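Local coordinates for SAM-dependent O-methyltransferase (Leptospira interrogans, PDB 2HNK), which probably transfers a methyl group from S-adenosylmethionine to a hydroxyl of an acceptor substrate, and binds the spent cofactor S-adenosylhomocysteine in a Rossmann-like domain, at residues D25-E33 with V100-N108; T56-I67 with F141-F152. One frame throughout, in Å; residues are numbered along the deposited sequence.

Contact 1 of 2, residues D25-E33 with V100-N108; sequences DSFLKLRKE and VARKYWKEN
Y104 lays one face of its ring against L30, whose CB stands 3.7 Å from the ring centroid and only 7° off the normal, a CH-pi contact. With its CG beside the backbone N (chi1 -71°), the tyrosine leans across the interface and fits as a knob into the hole formed by S26, K29, L30 and E33. Beyond CB, L30 runs on along the same face, its CD1 3.7 Å from Y104 CD1 and 4.0 Å from V100 CG1. At the far end of the ring Y104 OH points at E33 OE1, but the modelled separation is too short to be trusted; K103 NZ reaches the same oxygen at 2.9 Å, tilted out of the carboxylate plane. Segments 25-33 and 100-107 run nearly antiparallel: helix 95-107 is the crossover between parallel strands 87-92 and 114-118 of the Rossmann-like fold, and helix 25-35 packs against it. L76 of helix 73-81 touches F27 and L30. K29 keeps an extended chain until chi4 (-82°), where the bend brings NZ to the syn lone pair of E107 OE2 at 2.8 Å. This places K29 NZ near K103 NZ, the like charges probably eased by the two carboxylates and a water that K29 NZ binds. E107 OE1 accepts from S26 OG, which in turn accepts a hydrogen bond from N108 ND2; that amide nitrogen also donates to Y104 O at 2.7 Å.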
loop_
_atom_site.group_PDB
_atom_site.type_symbol
_atom_site.label_atom_id
_atom_site.label_comp_id
_atom_site.label_asym_id
_atom_site.label_seq_id
_atom_site.Cartn_x
_atom_site.Cartn_y
_atom_site.Cartn_z
ATOM N N ASP C 25 12.965 16.806 10.900
ATOM C CA ASP C 25 14.159 17.525 10.465
ATOM C C ASP C 25 15.378 16.625 10.365
ATOM O O ASP C 25 16.233 16.841 9.509
ATOM C CB ASP C 25 14.457 18.689 11.411
ATOM C CG ASP C 25 13.340 19.725 11.446
ATOM O OD1 ASP C 25 12.478 19.731 10.541
ATOM O OD2 ASP C 25 13.330 20.552 12.385
ATOM N N SER C 26 15.458 15.628 11.242
ATOM C CA SER C 26 16.542 14.651 11.208
ATOM C C SER C 26 16.508 13.804 9.937
ATOM O O SER C 26 17.556 13.514 9.370
ATOM C CB SER C 26 16.510 13.753 12.443
ATOM O OG SER C 26 17.548 12.794 12.401
ATOM N N PHE C 27 15.309 13.412 9.496
ATOM C CA PHE C 27 15.130 12.649 8.249
ATOM C C PHE C 27 15.574 13.471 7.035
ATOM O O PHE C 27 16.274 12.967 6.155
ATOM C CB PHE C 27 13.665 12.247 8.063
ATOM C CG PHE C 27 13.196 11.116 8.947
ATOM C CD1 PHE C 27 13.534 11.056 10.304
ATOM C CD2 PHE C 27 12.352 10.135 8.428
ATOM C CE1 PHE C 27 13.069 10.021 11.115
ATOM C CE2 PHE C 27 11.874 9.096 9.234
ATOM C CZ PHE C 27 12.235 9.039 10.578
ATOM N N LEU C 28 15.147 14.732 6.992
ATOM C CA LEU C 28 15.553 15.670 5.945
ATOM C C LEU C 28 17.066 15.838 5.933
ATOM O O LEU C 28 17.694 15.818 4.872
ATOM C CB LEU C 28 14.881 17.033 6.157
ATOM C CG LEU C 28 15.319 18.213 5.285
ATOM C CD1 LEU C 28 15.082 17.935 3.813
ATOM C CD2 LEU C 28 14.607 19.497 5.717
ATOM N N LYS C 29 17.631 15.995 7.131
ATOM C CA LYS C 29 19.075 16.079 7.353
ATOM C C LYS C 29 19.798 14.909 6.677
ATOM O O LYS C 29 20.774 15.119 5.951
ATOM C CB LYS C 29 19.347 16.115 8.865
ATOM C CG LYS C 29 20.766 16.403 9.319
ATOM C CD LYS C 29 20.795 16.426 10.854
ATOM C CE LYS C 29 22.160 16.750 11.413
ATOM N NZ LYS C 29 23.040 15.560 11.459
ATOM N N LEU C 30 19.304 13.691 6.909
ATOM C CA LEU C 30 19.863 12.483 6.296
ATOM C C LEU C 30 19.838 12.519 4.761
ATOM O O LEU C 30 20.812 12.131 4.118
ATOM C CB LEU C 30 19.176 11.211 6.824
ATOM C CG LEU C 30 19.479 9.863 6.135
ATOM C CD1 LEU C 30 20.989 9.533 6.057
ATOM C CD2 LEU C 30 18.725 8.722 6.783
ATOM N N ARG C 31 18.731 12.979 4.188
ATOM C CA ARG C 31 18.598 13.060 2.734
ATOM C C ARG C 31 19.628 14.022 2.138
ATOM O O ARG C 31 20.266 13.709 1.131
ATOM C CB ARG C 31 17.171 13.453 2.327
ATOM C CG ARG C 31 16.112 12.435 2.730
ATOM C CD ARG C 31 14.846 12.531 1.879
ATOM N NE ARG C 31 13.999 13.666 2.238
ATOM C CZ ARG C 31 13.782 14.725 1.463
ATOM N NH1 ARG C 31 14.341 14.801 0.264
ATOM N NH2 ARG C 31 12.994 15.710 1.884
ATOM N N LYS C 32 19.789 15.180 2.777
ATOM C CA LYS C 32 20.807 16.157 2.383
ATOM C C LYS C 32 22.215 15.562 2.477
ATOM O O LYS C 32 23.012 15.706 1.545
ATOM C CB LYS C 32 20.707 17.435 3.221
ATOM C CG LYS C 32 19.476 18.272 2.933
ATOM C CD LYS C 32 19.446 19.535 3.791
ATOM C CE LYS C 32 18.220 20.385 3.462
ATOM N NZ LYS C 32 17.943 21.440 4.490
ATOM N N GLU C 33 22.508 14.882 3.588
ATOM C CA GLU C 33 23.806 14.233 3.773
ATOM C C GLU C 33 24.068 13.179 2.696
ATOM O O GLU C 33 25.162 13.118 2.141
ATOM C CB GLU C 33 23.932 13.619 5.172
ATOM C CG GLU C 33 25.343 13.143 5.488
ATOM C CD GLU C 33 25.527 12.650 6.909
ATOM O OE1 GLU C 33 24.809 13.099 7.827
ATOM O OE2 GLU C 33 26.422 11.810 7.113
ATOM N N VAL C 100 26.635 5.851 8.856
ATOM C CA VAL C 100 25.745 7.002 8.662
ATOM C C VAL C 100 24.335 6.658 9.155
ATOM O O VAL C 100 23.725 7.439 9.880
ATOM C CB VAL C 100 25.681 7.479 7.185
ATOM C CG1 VAL C 100 24.804 8.757 7.054
ATOM C CG2 VAL C 100 27.079 7.718 6.629
ATOM N N ALA C 101 23.834 5.479 8.777
ATOM C CA ALA C 101 22.532 5.001 9.250
ATOM C C ALA C 101 22.418 5.079 10.773
ATOM O O ALA C 101 21.496 5.706 11.286
ATOM C CB ALA C 101 22.263 3.587 8.759
ATOM N N ARG C 102 23.368 4.468 11.489
ATOM C CA ARG C 102 23.342 4.458 12.957
ATOM C C ARG C 102 23.407 5.851 13.569
ATOM O O ARG C 102 22.770 6.121 14.589
ATOM C CB ARG C 102 24.444 3.567 13.539
ATOM C CG ARG C 102 24.325 3.434 15.050
ATOM C CD ARG C 102 25.316 2.449 15.630
ATOM N NE ARG C 102 25.051 1.065 15.238
ATOM C CZ ARG C 102 24.059 0.314 15.706
ATOM N NH1 ARG C 102 23.180 0.816 16.571
ATOM N NH2 ARG C 102 23.938 -0.944 15.297
ATOM N N LYS C 103 24.169 6.739 12.943
ATOM C CA LYS C 103 24.167 8.142 13.327
ATOM C C LYS C 103 22.723 8.660 13.428
ATOM O O LYS C 103 22.354 9.306 14.405
ATOM C CB LYS C 103 24.971 8.964 12.322
ATOM C CG LYS C 103 24.934 10.459 12.567
ATOM C CD LYS C 103 25.459 11.203 11.368
ATOM C CE LYS C 103 25.254 12.684 11.538
ATOM N NZ LYS C 103 25.938 13.448 10.456
ATOM N N TYR C 104 21.901 8.338 12.433
ATOM C CA TYR C 104 20.514 8.819 12.404
ATOM C C TYR C 104 19.560 8.004 13.264
ATOM O O TYR C 104 18.636 8.568 13.842
ATOM C CB TYR C 104 20.021 8.999 10.967
ATOM C CG TYR C 104 20.690 10.185 10.335
ATOM C CD1 TYR C 104 21.888 10.039 9.629
ATOM C CD2 TYR C 104 20.161 11.476 10.495
ATOM C CE1 TYR C 104 22.532 11.143 9.074
ATOM C CE2 TYR C 104 20.798 12.584 9.950
ATOM C CZ TYR C 104 21.985 12.410 9.243
ATOM O OH TYR C 104 22.614 13.506 8.693
ATOM N N TRP C 105 19.792 6.697 13.372
ATOM C CA TRP C 105 19.068 5.883 14.347
ATOM C C TRP C 105 19.218 6.477 15.763
ATOM O O TRP C 105 18.231 6.607 16.503
ATOM C CB TRP C 105 19.572 4.437 14.353
ATOM C CG TRP C 105 19.478 3.704 13.044
ATOM C CD1 TRP C 105 18.650 3.989 11.987
ATOM C CD2 TRP C 105 20.208 2.525 12.675
ATOM N NE1 TRP C 105 18.831 3.070 10.984
ATOM C CE2 TRP C 105 19.778 2.160 11.375
ATOM C CE3 TRP C 105 21.183 1.743 13.312
ATOM C CZ2 TRP C 105 20.300 1.050 10.694
ATOM C CZ3 TRP C 105 21.707 0.640 12.635
ATOM C CH2 TRP C 105 21.258 0.301 11.338
ATOM N N LYS C 106 20.457 6.836 16.117
ATOM C CA LYS C 106 20.758 7.422 17.423
ATOM C C LYS C 106 20.117 8.791 17.593
ATOM O O LYS C 106 19.535 9.070 18.641
ATOM C CB LYS C 106 22.269 7.505 17.661
ATOM C CG LYS C 106 22.662 7.766 19.117
ATOM C CD LYS C 106 24.181 7.750 19.309
ATOM C CE LYS C 106 24.795 6.344 19.164
ATOM N NZ LYS C 106 24.369 5.403 20.247
ATOM N N GLU C 107 20.223 9.633 16.563
ATOM C CA GLU C 107 19.566 10.952 16.543
ATOM C C GLU C 107 18.071 10.853 16.831
ATOM O O GLU C 107 17.487 11.739 17.450
ATOM C CB GLU C 107 19.761 11.645 15.192
ATOM C CG GLU C 107 21.066 12.419 15.057
ATOM C CD GLU C 107 21.074 13.390 13.865
ATOM O OE1 GLU C 107 19.980 13.770 13.386
ATOM O OE2 GLU C 107 22.176 13.780 13.415
ATOM N N ASN C 108 17.459 9.766 16.381
ATOM C CA ASN C 108 16.026 9.592 16.500
ATOM C C ASN C 108 15.621 8.657 17.635
ATOM O O ASN C 108 14.440 8.351 17.794
ATOM C CB ASN C 108 15.451 9.139 15.153
ATOM C CG ASN C 108 15.526 10.232 14.101
ATOM O OD1 ASN C 108 14.699 11.139 14.076
ATOM N ND2 ASN C 108 16.525 10.157 13.239
HETATM O O HOH W 1 25.568 16.787 11.387
#

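Contact 2 of 2, residues T56-I67 with F141-F152; sequences TKISGAKRIIEI and FAFGPSSIDLFF. With SO4 (sulfate ion), chain D.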
loop_
_atom_site.group_PDB
_atom_site.type_symbol
_atom_site.label_atom_id
_atom_site.label_comp_id
_atom_site.label_asym_id
_atom_site.label_seq_id
_atom_site.Cartn_x
_atom_site.Cartn_y
_atom_site.Cartn_z
ATOM N N THR C 56 3.696 -0.638 7.131
ATOM C CA THR C 56 4.157 -1.316 8.350
ATOM C C THR C 56 3.047 -1.336 9.403
ATOM O O THR C 56 2.775 -2.367 10.003
ATOM C CB THR C 56 5.436 -0.659 8.904
ATOM O OG1 THR C 56 6.470 -0.767 7.921
ATOM C CG2 THR C 56 5.898 -1.327 10.202
ATOM N N LYS C 57 2.398 -0.191 9.585
ATOM C CA LYS C 57 1.290 -0.047 10.526
ATOM C C LYS C 57 0.052 -0.862 10.135
ATOM O O LYS C 57 -0.522 -1.553 10.969
ATOM C CB LYS C 57 0.930 1.434 10.690
ATOM C CG LYS C 57 2.089 2.288 11.120
ATOM C CD LYS C 57 1.640 3.667 11.551
ATOM C CE LYS C 57 2.771 4.392 12.258
ATOM N NZ LYS C 57 2.323 5.701 12.807
ATOM N N ILE C 58 -0.340 -0.783 8.868
ATOM C CA ILE C 58 -1.497 -1.507 8.346
ATOM C C ILE C 58 -1.300 -3.015 8.526
ATOM O O ILE C 58 -2.209 -3.713 8.972
ATOM C CB ILE C 58 -1.753 -1.153 6.834
ATOM C CG1 ILE C 58 -2.237 0.293 6.686
ATOM C CG2 ILE C 58 -2.738 -2.111 6.185
ATOM C CD1 ILE C 58 -2.201 0.815 5.232
ATOM N N SER C 59 -0.105 -3.498 8.195
ATOM C CA SER C 59 0.213 -4.921 8.266
ATOM C C SER C 59 0.299 -5.493 9.687
ATOM O O SER C 59 0.225 -6.711 9.872
ATOM C CB SER C 59 1.523 -5.198 7.527
ATOM O OG SER C 59 2.628 -4.668 8.231
ATOM N N GLY C 60 0.470 -4.627 10.681
ATOM C CA GLY C 60 0.655 -5.061 12.073
ATOM C C GLY C 60 2.007 -5.708 12.343
ATOM O O GLY C 60 2.205 -6.309 13.397
ATOM N N ALA C 61 2.938 -5.580 11.394
ATOM C CA ALA C 61 4.288 -6.159 11.508
ATOM C C ALA C 61 5.003 -5.819 12.821
ATOM O O ALA C 61 4.962 -4.674 13.291
ATOM C CB ALA C 61 5.158 -5.741 10.311
ATOM N N LYS C 62 5.655 -6.826 13.400
ATOM C CA LYS C 62 6.488 -6.633 14.593
ATOM C C LYS C 62 7.924 -7.094 14.371
ATOM O O LYS C 62 8.820 -6.717 15.128
ATOM C CB LYS C 62 5.890 -7.337 15.817
ATOM C CG LYS C 62 4.535 -6.786 16.221
ATOM C CD LYS C 62 4.171 -7.114 17.658
ATOM C CE LYS C 62 2.911 -6.341 18.049
ATOM N NZ LYS C 62 2.622 -6.413 19.507
ATOM N N ARG C 63 8.139 -7.917 13.347
ATOM C CA ARG C 63 9.487 -8.352 12.992
ATOM C C ARG C 63 9.756 -8.106 11.523
ATOM O O ARG C 63 9.165 -8.756 10.659
ATOM C CB ARG C 63 9.705 -9.835 13.335
ATOM C CG ARG C 63 9.673 -10.164 14.836
ATOM C CD ARG C 63 10.737 -9.381 15.621
ATOM N NE ARG C 63 10.716 -9.715 17.045
ATOM C CZ ARG C 63 10.052 -9.033 17.975
ATOM N NH1 ARG C 63 9.356 -7.944 17.660
ATOM N NH2 ARG C 63 10.101 -9.436 19.240
ATOM N N ILE C 64 10.659 -7.167 11.253
ATOM C CA ILE C 64 10.994 -6.766 9.886
ATOM C C ILE C 64 12.449 -7.113 9.551
ATOM O O ILE C 64 13.325 -7.002 10.403
ATOM C CB ILE C 64 10.762 -5.237 9.678
ATOM C CG1 ILE C 64 9.285 -4.878 9.919
ATOM C CG2 ILE C 64 11.233 -4.793 8.284
ATOM C CD1 ILE C 64 8.982 -3.401 9.828
ATOM N N ILE C 65 12.701 -7.533 8.314
ATOM C CA ILE C 65 14.075 -7.610 7.812
ATOM C C ILE C 65 14.239 -6.738 6.576
ATOM O O ILE C 65 13.516 -6.898 5.597
ATOM C CB ILE C 65 14.538 -9.053 7.501
ATOM C CG1 ILE C 65 14.511 -9.920 8.762
ATOM C CG2 ILE C 65 15.950 -9.052 6.881
ATOM C CD1 ILE C 65 14.829 -11.388 8.501
ATOM N N GLU C 66 15.196 -5.817 6.643
ATOM C CA GLU C 66 15.572 -4.999 5.507
ATOM C C GLU C 66 16.851 -5.549 4.883
ATOM O O GLU C 66 17.876 -5.656 5.554
ATOM C CB GLU C 66 15.749 -3.536 5.936
ATOM C CG GLU C 66 16.343 -2.638 4.857
ATOM C CD GLU C 66 16.334 -1.183 5.253
ATOM O OE1 GLU C 66 17.376 -0.672 5.735
ATOM O OE2 GLU C 66 15.272 -0.556 5.110
ATOM N N ILE C 67 16.769 -5.896 3.598
ATOM C CA ILE C 67 17.914 -6.377 2.834
ATOM C C ILE C 67 18.431 -5.217 1.984
ATOM O O ILE C 67 17.889 -4.927 0.900
ATOM C CB ILE C 67 17.550 -7.580 1.914
ATOM C CG1 ILE C 67 16.834 -8.702 2.692
ATOM C CG2 ILE C 67 18.799 -8.139 1.237
ATOM C CD1 ILE C 67 15.970 -9.577 1.817
ATOM N N PHE C 141 15.183 -10.996 18.663
ATOM C CA PHE C 141 14.538 -10.558 17.422
ATOM C C PHE C 141 13.711 -11.725 16.887
ATOM O O PHE C 141 12.523 -11.836 17.208
ATOM C CB PHE C 141 15.581 -10.064 16.399
ATOM C CG PHE C 141 15.017 -9.745 15.036
ATOM C CD1 PHE C 141 14.236 -8.609 14.834
ATOM C CD2 PHE C 141 15.285 -10.572 13.949
ATOM C CE1 PHE C 141 13.721 -8.317 13.565
ATOM C CE2 PHE C 141 14.771 -10.293 12.693
ATOM C CZ PHE C 141 13.991 -9.158 12.498
ATOM N N ALA C 142 14.345 -12.609 16.113
ATOM C CA ALA C 142 13.674 -13.776 15.524
ATOM C C ALA C 142 14.692 -14.679 14.837
ATOM O O ALA C 142 15.815 -14.254 14.568
ATOM C CB ALA C 142 12.588 -13.340 14.530
ATOM N N PHE C 143 14.296 -15.926 14.570
ATOM C CA PHE C 143 15.114 -16.863 13.797
ATOM C C PHE C 143 14.291 -18.038 13.292
ATOM O O PHE C 143 13.165 -18.255 13.738
ATOM C CB PHE C 143 16.338 -17.348 14.589
ATOM C CG PHE C 143 16.002 -18.229 15.751
ATOM C CD1 PHE C 143 16.031 -19.620 15.619
ATOM C CD2 PHE C 143 15.666 -17.675 16.984
ATOM C CE1 PHE C 143 15.718 -20.443 16.698
ATOM C CE2 PHE C 143 15.354 -18.490 18.074
ATOM C CZ PHE C 143 15.383 -19.880 17.930
ATOM N N GLY C 144 14.855 -18.785 12.350
ATOM C CA GLY C 144 14.185 -19.961 11.797
ATOM C C GLY C 144 13.162 -19.593 10.742
ATOM O O GLY C 144 12.828 -18.417 10.584
ATOM N N PRO C 145 12.660 -20.592 9.999
ATOM C CA PRO C 145 11.633 -20.322 8.996
ATOM C C PRO C 145 10.343 -19.818 9.631
ATOM O O PRO C 145 10.152 -19.977 10.836
ATOM C CB PRO C 145 11.406 -21.688 8.325
ATOM C CG PRO C 145 12.001 -22.700 9.241
ATOM C CD PRO C 145 13.044 -22.015 10.059
ATOM N N SER C 146 9.488 -19.204 8.813
ATOM C CA SER C 146 8.202 -18.633 9.237
ATOM C C SER C 146 8.286 -17.758 10.479
ATOM O O SER C 146 7.456 -17.867 11.376
ATOM C CB SER C 146 7.165 -19.742 9.445
ATOM O OG SER C 146 6.701 -20.212 8.194
ATOM N N SER C 147 9.284 -16.891 10.537
ATOM C CA SER C 147 9.485 -16.069 11.731
ATOM C C SER C 147 9.321 -14.558 11.493
ATOM O O SER C 147 9.259 -13.784 12.447
ATOM C CB SER C 147 10.864 -16.365 12.333
ATOM O OG SER C 147 11.897 -16.144 11.388
ATOM N N ILE C 148 9.246 -14.149 10.224
ATOM C CA ILE C 148 9.273 -12.729 9.863
ATOM C C ILE C 148 7.919 -12.211 9.367
ATOM O O ILE C 148 7.212 -12.893 8.623
ATOM C CB ILE C 148 10.400 -12.436 8.820
ATOM C CG1 ILE C 148 11.740 -13.046 9.283
ATOM C CG2 ILE C 148 10.536 -10.939 8.548
ATOM C CD1 ILE C 148 12.292 -12.501 10.624
ATOM N N ASP C 149 7.568 -10.999 9.785
ATOM C CA ASP C 149 6.309 -10.380 9.369
ATOM C C ASP C 149 6.418 -9.682 8.024
ATOM O O ASP C 149 5.516 -9.784 7.183
ATOM C CB ASP C 149 5.853 -9.367 10.417
ATOM C CG ASP C 149 5.560 -10.008 11.748
ATOM O OD1 ASP C 149 4.991 -11.108 11.755
ATOM O OD2 ASP C 149 5.883 -9.405 12.780
ATOM N N LEU C 150 7.526 -8.970 7.831
ATOM C CA LEU C 150 7.675 -8.099 6.681
ATOM C C LEU C 150 9.126 -8.015 6.225
ATOM O O LEU C 150 10.047 -7.950 7.043
ATOM C CB LEU C 150 7.100 -6.707 6.990
ATOM C CG LEU C 150 6.997 -5.656 5.880
ATOM C CD1 LEU C 150 5.823 -4.707 6.131
ATOM C CD2 LEU C 150 8.289 -4.861 5.742
ATOM N N PHE C 151 9.307 -8.025 4.909
ATOM C CA PHE C 151 10.610 -7.838 4.295
ATOM C C PHE C 151 10.639 -6.599 3.428
ATOM O O PHE C 151 9.672 -6.311 2.725
ATOM C CB PHE C 151 10.951 -9.024 3.403
ATOM C CG PHE C 151 11.757 -10.076 4.074
ATOM C CD1 PHE C 151 11.137 -11.129 4.736
ATOM C CD2 PHE C 151 13.145 -10.036 4.025
ATOM C CE1 PHE C 151 11.896 -12.129 5.348
ATOM C CE2 PHE C 151 13.911 -11.034 4.625
ATOM C CZ PHE C 151 13.287 -12.074 5.292
ATOM N N PHE C 152 11.763 -5.888 3.464
ATOM C CA PHE C 152 12.057 -4.865 2.475
ATOM C C PHE C 152 13.288 -5.286 1.661
ATOM O O PHE C 152 14.391 -5.381 2.196
ATOM C CB PHE C 152 12.284 -3.511 3.145
ATOM C CG PHE C 152 12.432 -2.372 2.178
ATOM C CD1 PHE C 152 11.479 -2.145 1.184
ATOM C CD2 PHE C 152 13.515 -1.512 2.263
ATOM C CE1 PHE C 152 11.622 -1.095 0.279
ATOM C CE2 PHE C 152 13.655 -0.440 1.366
ATOM C CZ PHE C 152 12.707 -0.242 0.375
HETATM S S SO4 D . -0.037 4.222 16.000
HETATM O O1 SO4 D . -1.313 3.736 15.500
HETATM O O2 SO4 D . 0.679 4.947 14.959
HETATM O O3 SO4 D . -0.250 5.130 17.107
HETATM O O4 SO4 D . 0.743 3.074 16.434
#
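R63 to I67 pairs with L150 to F152 as neighbouring parallel strands of the central Rossmann-like sheet, in a ladder where I65 N donates to L150 O, F152 N to I65 O and I67 N to F152 O, the last at 2.8 Å. At the start of the ladder R63 O accepts from both D149 N and L150 N, where segment 141-152 turns a corner at D149. D149 OD2 takes K62 N at 2.7 Å and R63 N at 2.8 Å, approaching from opposite faces of the carboxylate plane, while D149 OD1 turns to K172. R63 bends at chi2 (-59°), which swings its guanidinium back so that NE gives its N-H to F141 O at 2.8 Å, within the guanidinium plane but above that of the carbonyl.

Apolar contacts flank the strands. On one face I65 sets CB over the F151 ring, 4.0 Å from its centroid, and I67 CD1 adds to F151 obliquely. I148, before the corner, meets I65 tightly, CD1 to CD1 at 3.5 Å. On the face of I64 and L150, I64 CG2 meets L150 CD2 at 3.9 Å.

The buried E66 carboxylate runs beside F152, which touches S-adenosylhomocysteine; its OE2 is hydrogen-bonded to S74 OG and its OE1 to T69 OG1. Paired backbone amides and the D149 carboxylate thus hold the strands in register, and E66, through the cofactor-binding S74, is consistent with a second-shell role in ordering that site.

Contacts 1 and 2 lie about 23 Å apart between centres, with nearest atoms about 6 Å from each other and no touch between them. Their segments alternate along the chain: 25-33, 56-67, 100-108, then 141-152. Contact 1 joins two helices toward the periphery, whereas contact 2 is buried and pairs strands 63-67 and 148-153 in the middle of the seven-stranded sheet. Helix 73-81 relates the two, touching residues of both contacts. S-adenosylhomocysteine lies about 7 Å from the side chain of L30 and about 4 Å from that of F152, so contact 1 lies near the cofactor site through helix 25-35, while contact 2 reaches it directly through F152.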